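Local coordinates for periplasmic binding protein (Mycobacterium smegmatis, PDB 4MDY) that probably serves as the solute-binding component of an ABC transporter, delivering an iron-containing ligand for uptake across the cell membrane, at residues Arg32-Leu45 with Pro51-Val65. Sequence-based numbering, arbitrary orientation.
Sequences RVVSAGLTEQDDLL and PIAVTDWFGGEPFGV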
loop_
_atom_site.group_PDB
_atom_site.type_symbol
_atom_site.label_atom_id
_atom_site.label_comp_id
_atom_site.label_asym_id
_atom_site.label_seq_id
_atom_site.Cartn_x
_atom_site.Cartn_y
_atom_site.Cartn_z
ATOM N N ARG A 32 16.854 -14.365 -9.585
ATOM C CA ARG A 32 16.972 -14.145 -8.151
ATOM C C ARG A 32 16.649 -12.693 -7.780
ATOM O O ARG A 32 17.535 -11.837 -7.714
ATOM C CB ARG A 32 18.391 -14.497 -7.684
ATOM C CG ARG A 32 18.733 -15.974 -7.791
ATOM C CD ARG A 32 20.160 -16.243 -7.335
ATOM N NE ARG A 32 20.349 -16.062 -5.890
ATOM C CZ ARG A 32 19.949 -16.927 -4.960
ATOM N NH1 ARG A 32 19.320 -18.048 -5.303
ATOM N NH2 ARG A 32 20.171 -16.671 -3.675
ATOM N N VAL A 33 15.380 -12.429 -7.495
ATOM C CA VAL A 33 14.933 -11.079 -7.197
ATOM C C VAL A 33 14.822 -10.813 -5.691
ATOM O O VAL A 33 14.158 -11.549 -4.955
ATOM C CB VAL A 33 13.565 -10.791 -7.856
ATOM C CG1 VAL A 33 13.173 -9.339 -7.650
ATOM C CG2 VAL A 33 13.606 -11.112 -9.339
ATOM N N VAL A 34 15.461 -9.738 -5.253
ATOM C CA VAL A 34 15.311 -9.229 -3.902
ATOM C C VAL A 34 14.310 -8.074 -3.875
ATOM O O VAL A 34 14.464 -7.085 -4.603
ATOM C CB VAL A 34 16.659 -8.742 -3.356
ATOM C CG1 VAL A 34 16.466 -7.879 -2.123
ATOM C CG2 VAL A 34 17.565 -9.928 -3.068
ATOM N N SER A 35 13.293 -8.210 -3.022
ATOM C CA SER A 35 12.361 -7.134 -2.728
ATOM C C SER A 35 12.860 -6.376 -1.499
ATOM O O SER A 35 12.747 -6.858 -0.354
ATOM C CB SER A 35 10.961 -7.683 -2.486
ATOM O OG SER A 35 10.035 -6.623 -2.320
ATOM N N ALA A 36 13.419 -5.192 -1.738
ATOM C CA ALA A 36 14.114 -4.436 -0.704
ATOM C C ALA A 36 13.256 -3.339 -0.039
ATOM O O ALA A 36 13.682 -2.729 0.953
ATOM C CB ALA A 36 15.400 -3.843 -1.275
ATOM N N GLY A 37 12.052 -3.106 -0.559
ATOM C CA GLY A 37 11.138 -2.130 0.031
ATOM C C GLY A 37 9.940 -2.751 0.727
ATOM O O GLY A 37 9.840 -3.963 0.861
ATOM N N LEU A 38 9.005 -1.904 1.129
ATOM C CA LEU A 38 7.935 -2.294 2.031
ATOM C C LEU A 38 6.748 -3.006 1.392
ATOM O O LEU A 38 6.011 -3.692 2.098
ATOM C CB LEU A 38 7.445 -1.057 2.801
ATOM C CG LEU A 38 8.522 -0.376 3.656
ATOM C CD1 LEU A 38 7.990 0.882 4.318
ATOM C CD2 LEU A 38 9.067 -1.343 4.709
ATOM N N THR A 39 6.550 -2.858 0.078
ATOM C CA THR A 39 5.339 -3.395 -0.570
ATOM C C THR A 39 5.560 -4.094 -1.924
ATOM O O THR A 39 4.617 -4.665 -2.478
ATOM C CB THR A 39 4.302 -2.268 -0.794
ATOM O OG1 THR A 39 4.900 -1.224 -1.567
ATOM C CG2 THR A 39 3.798 -1.694 0.529
ATOM N N GLU A 40 6.786 -4.074 -2.445
ATOM C CA GLU A 40 7.073 -4.537 -3.808
ATOM C C GLU A 40 6.804 -6.022 -4.033
ATOM O O GLU A 40 6.600 -6.450 -5.180
ATOM C CB GLU A 40 8.521 -4.220 -4.201
ATOM C CG GLU A 40 8.826 -2.735 -4.312
ATOM C CD GLU A 40 9.460 -2.163 -3.065
ATOM O OE1 GLU A 40 8.913 -2.406 -1.975
ATOM O OE2 GLU A 40 10.497 -1.467 -3.177
ATOM N N GLN A 41 6.815 -6.813 -2.957
ATOM C CA GLN A 41 6.565 -8.238 -3.089
ATOM C C GLN A 41 5.209 -8.517 -3.724
ATOM O O GLN A 41 5.067 -9.502 -4.424
ATOM C CB GLN A 41 6.716 -8.987 -1.751
ATOM C CG GLN A 41 5.638 -8.746 -0.703
ATOM C CD GLN A 41 5.964 -7.607 0.241
ATOM O OE1 GLN A 41 6.643 -6.640 -0.127
ATOM N NE2 GLN A 41 5.472 -7.707 1.467
ATOM N N ASP A 42 4.224 -7.652 -3.489
ATOM C CA ASP A 42 2.896 -7.850 -4.073
ATOM C C ASP A 42 2.915 -7.621 -5.584
ATOM O O ASP A 42 2.220 -8.306 -6.321
ATOM C CB ASP A 42 1.860 -6.936 -3.422
ATOM C CG ASP A 42 1.411 -7.422 -2.044
ATOM O OD1 ASP A 42 2.038 -8.339 -1.460
ATOM O OD2 ASP A 42 0.413 -6.862 -1.543
ATOM N N ASP A 43 3.712 -6.668 -6.050
ATOM C CA ASP A 43 3.830 -6.449 -7.501
ATOM C C ASP A 43 4.493 -7.665 -8.142
ATOM O O ASP A 43 4.012 -8.188 -9.143
ATOM C CB ASP A 43 4.643 -5.189 -7.812
ATOM C CG ASP A 43 4.032 -3.934 -7.211
ATOM O OD1 ASP A 43 3.025 -3.419 -7.755
ATOM O OD2 ASP A 43 4.576 -3.457 -6.192
ATOM N N LEU A 44 5.589 -8.128 -7.539
ATOM C CA LEU A 44 6.325 -9.285 -8.058
ATOM C C LEU A 44 5.452 -10.546 -8.087
ATOM O O LEU A 44 5.314 -11.211 -9.123
ATOM C CB LEU A 44 7.598 -9.504 -7.224
ATOM C CG LEU A 44 8.624 -8.377 -7.429
ATOM C CD1 LEU A 44 9.678 -8.334 -6.334
ATOM C CD2 LEU A 44 9.287 -8.491 -8.800
ATOM N N LEU A 45 4.831 -10.845 -6.954
ATOM C CA LEU A 45 3.998 -12.039 -6.827
ATOM C C LEU A 45 2.767 -12.003 -7.740
ATOM O O LEU A 45 2.347 -13.042 -8.240
ATOM C CB LEU A 45 3.583 -12.250 -5.372
ATOM C CG LEU A 45 4.727 -12.688 -4.443
ATOM C CD1 LEU A 45 4.270 -12.628 -2.992
ATOM C CD2 LEU A 45 5.225 -14.077 -4.802
ATOM N N PRO A 51 10.108 -13.625 -5.118
ATOM C CA PRO A 51 11.395 -13.110 -4.651
ATOM C C PRO A 51 12.138 -14.098 -3.760
ATOM O O PRO A 51 11.510 -14.927 -3.101
ATOM C CB PRO A 51 11.035 -11.855 -3.848
ATOM C CG PRO A 51 9.559 -11.827 -3.716
ATOM C CD PRO A 51 8.954 -12.947 -4.501
ATOM N N ILE A 52 13.465 -14.001 -3.758
ATOM C CA ILE A 52 14.299 -14.782 -2.842
ATOM C C ILE A 52 14.442 -14.096 -1.484
ATOM O O ILE A 52 14.936 -14.693 -0.526
ATOM C CB ILE A 52 15.694 -15.060 -3.419
ATOM C CG1 ILE A 52 16.453 -13.757 -3.701
ATOM C CG2 ILE A 52 15.567 -15.920 -4.668
ATOM C CD1 ILE A 52 17.950 -13.921 -3.715
ATOM N N ALA A 53 14.021 -12.836 -1.418
ATOM C CA ALA A 53 13.946 -12.094 -0.163
ATOM C C ALA A 53 12.807 -11.093 -0.210
ATOM O O ALA A 53 12.569 -10.450 -1.248
ATOM C CB ALA A 53 15.248 -11.376 0.116
ATOM N N VAL A 54 12.113 -10.972 0.915
ATOM C CA VAL A 54 11.048 -10.000 1.103
ATOM C C VAL A 54 11.421 -9.135 2.305
ATOM O O VAL A 54 12.033 -9.619 3.269
ATOM C CB VAL A 54 9.691 -10.696 1.352
ATOM C CG1 VAL A 54 8.602 -9.685 1.686
ATOM C CG2 VAL A 54 9.299 -11.538 0.150
ATOM N N THR A 55 11.073 -7.854 2.240
ATOM C CA THR A 55 11.320 -6.946 3.353
ATOM C C THR A 55 10.026 -6.754 4.139
ATOM O O THR A 55 8.989 -6.370 3.581
ATOM C CB THR A 55 11.889 -5.607 2.858
ATOM O OG1 THR A 55 13.094 -5.855 2.123
ATOM C CG2 THR A 55 12.201 -4.685 3.997
ATOM N N ASP A 56 10.095 -7.045 5.435
ATOM C CA ASP A 56 8.937 -6.960 6.314
ATOM C C ASP A 56 8.602 -5.498 6.584
ATOM O O ASP A 56 9.489 -4.645 6.616
ATOM C CB ASP A 56 9.219 -7.696 7.636
ATOM C CG ASP A 56 7.952 -8.099 8.378
ATOM O OD1 ASP A 56 6.845 -8.033 7.812
ATOM O OD2 ASP A 56 8.062 -8.494 9.549
ATOM N N TRP A 57 7.318 -5.214 6.753
ATOM C CA TRP A 57 6.852 -3.875 7.096
ATOM C C TRP A 57 6.124 -3.900 8.446
ATOM O O TRP A 57 6.619 -3.346 9.425
ATOM C CB TRP A 57 5.973 -3.324 5.963
ATOM C CG TRP A 57 5.429 -1.950 6.187
ATOM C CD1 TRP A 57 5.827 -1.036 7.127
ATOM C CD2 TRP A 57 4.401 -1.314 5.424
ATOM N NE1 TRP A 57 5.089 0.118 7.006
ATOM C CE2 TRP A 57 4.206 -0.027 5.970
ATOM C CE3 TRP A 57 3.613 -1.714 4.340
ATOM C CZ2 TRP A 57 3.256 0.865 5.466
ATOM C CZ3 TRP A 57 2.671 -0.829 3.840
ATOM C CH2 TRP A 57 2.504 0.446 4.400
ATOM N N PHE A 58 4.959 -4.536 8.501
ATOM C CA PHE A 58 4.232 -4.700 9.767
ATOM C C PHE A 58 3.273 -5.886 9.726
ATOM O O PHE A 58 3.093 -6.509 8.678
ATOM C CB PHE A 58 3.471 -3.415 10.127
ATOM C CG PHE A 58 2.251 -3.161 9.275
ATOM C CD1 PHE A 58 2.380 -2.666 7.983
ATOM C CD2 PHE A 58 0.972 -3.395 9.773
ATOM C CE1 PHE A 58 1.259 -2.426 7.197
ATOM C CE2 PHE A 58 -0.153 -3.156 8.995
ATOM C CZ PHE A 58 -0.008 -2.671 7.704
ATOM N N GLY A 59 2.676 -6.192 10.880
ATOM C CA GLY A 59 1.641 -7.218 10.990
ATOM C C GLY A 59 2.097 -8.622 11.355
ATOM O O GLY A 59 1.263 -9.501 11.561
ATOM N N GLY A 60 3.407 -8.845 11.424
ATOM C CA GLY A 60 3.955 -10.158 11.780
ATOM C C GLY A 60 3.459 -11.302 10.917
ATOM O O GLY A 60 3.174 -12.386 11.421
ATOM N N GLU A 61 3.344 -11.060 9.615
ATOM C CA GLU A 61 2.876 -12.076 8.681
ATOM C C GLU A 61 4.040 -12.978 8.292
ATOM O O GLU A 61 5.180 -12.527 8.262
ATOM C CB GLU A 61 2.300 -11.419 7.429
ATOM C CG GLU A 61 1.139 -10.479 7.710
ATOM C CD GLU A 61 -0.124 -11.198 8.157
ATOM O OE1 GLU A 61 -0.329 -12.361 7.752
ATOM O OE2 GLU A 61 -0.923 -10.595 8.909
ATOM N N PRO A 62 3.760 -14.253 7.983
ATOM C CA PRO A 62 4.840 -15.165 7.573
ATOM C C PRO A 62 5.552 -14.698 6.299
ATOM O O PRO A 62 4.903 -14.458 5.264
ATOM C CB PRO A 62 4.128 -16.506 7.347
ATOM C CG PRO A 62 2.665 -16.212 7.370
ATOM C CD PRO A 62 2.466 -14.941 8.119
ATOM N N PHE A 63 6.875 -14.556 6.401
ATOM C CA PHE A 63 7.726 -14.045 5.320
ATOM C C PHE A 63 7.441 -12.586 4.937
ATOM O O PHE A 63 7.912 -12.114 3.902
ATOM C CB PHE A 63 7.647 -14.955 4.087
ATOM C CG PHE A 63 8.070 -16.368 4.358
ATOM C CD1 PHE A 63 9.402 -16.667 4.603
ATOM C CD2 PHE A 63 7.141 -17.394 4.373
ATOM C CE1 PHE A 63 9.798 -17.967 4.851
ATOM C CE2 PHE A 63 7.528 -18.699 4.621
ATOM C CZ PHE A 63 8.858 -18.982 4.863
ATOM N N GLY A 64 6.699 -11.876 5.784
ATOM C CA GLY A 64 6.249 -10.510 5.490
ATOM C C GLY A 64 5.211 -10.450 4.383
ATOM O O GLY A 64 4.884 -9.367 3.890
ATOM N N VAL A 65 4.688 -11.613 4.003
ATOM C CA VAL A 65 3.743 -11.741 2.903
ATOM C C VAL A 65 2.353 -11.947 3.498
ATOM O O VAL A 65 2.101 -12.920 4.211
ATOM C CB VAL A 65 4.116 -12.913 1.974
ATOM C CG1 VAL A 65 3.092 -13.086 0.858
ATOM C CG2 VAL A 65 5.492 -12.690 1.376
HETATM O O HOH W 1 9.412 -6.470 0.220
HETATM O O HOH W 2 6.343 -5.860 3.533
#
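A water is gripped by four groups where strand 33-35 and strand 53-55 run out into their loops: T55 N donates to it, S35 OG lies 2.6 Å away, and the water meets G37 O and Q41 OE1. With chi1 at -175°, S35 OG stands anti to the backbone N, where it meets this water. Next to this site T55 OG1 donates to S35 O at 2.7 Å, in the carbonyl plane and on a lone pair. The two strands run side by side in the same direction and are joined further back by I52 N to V33 O (2.8 Å) and by S35 N to A53 O.

Q41, at the start of helix 40-46, works with both ends of its amide. While OE1 takes the first water, NE2 gives one proton to a second water, which bridges to L38 O and T55 O, and makes a weak, bent bond to G64 O (3.0 Å). CG1 of V54 packs against the amide, 3.7 Å from Q41 CD. Farther along the helix, L45 sends CD2 to P51 CD and meets V65 tip to tip, CD1 to CG1 at 4.1 Å.

At the other end, L38 crosses W57 at about a right angle, its CD1 over the five-membered ring in a CH-pi contact, 4.0 Å from the centroid; F58 lies on the opposite face. T39 CG2 reaches W57 CZ3 obliquely at 3.6 Å, while T39 OG1 turns to N104 and Q137.

The contact thus forms a beta-alpha-beta crossover in the N-terminal lobe. Much of its polar bonding runs through two waters, which link backbone groups of T55, G37 and L38 with the side chains of S35 and Q41 beyond the direct strand bonds.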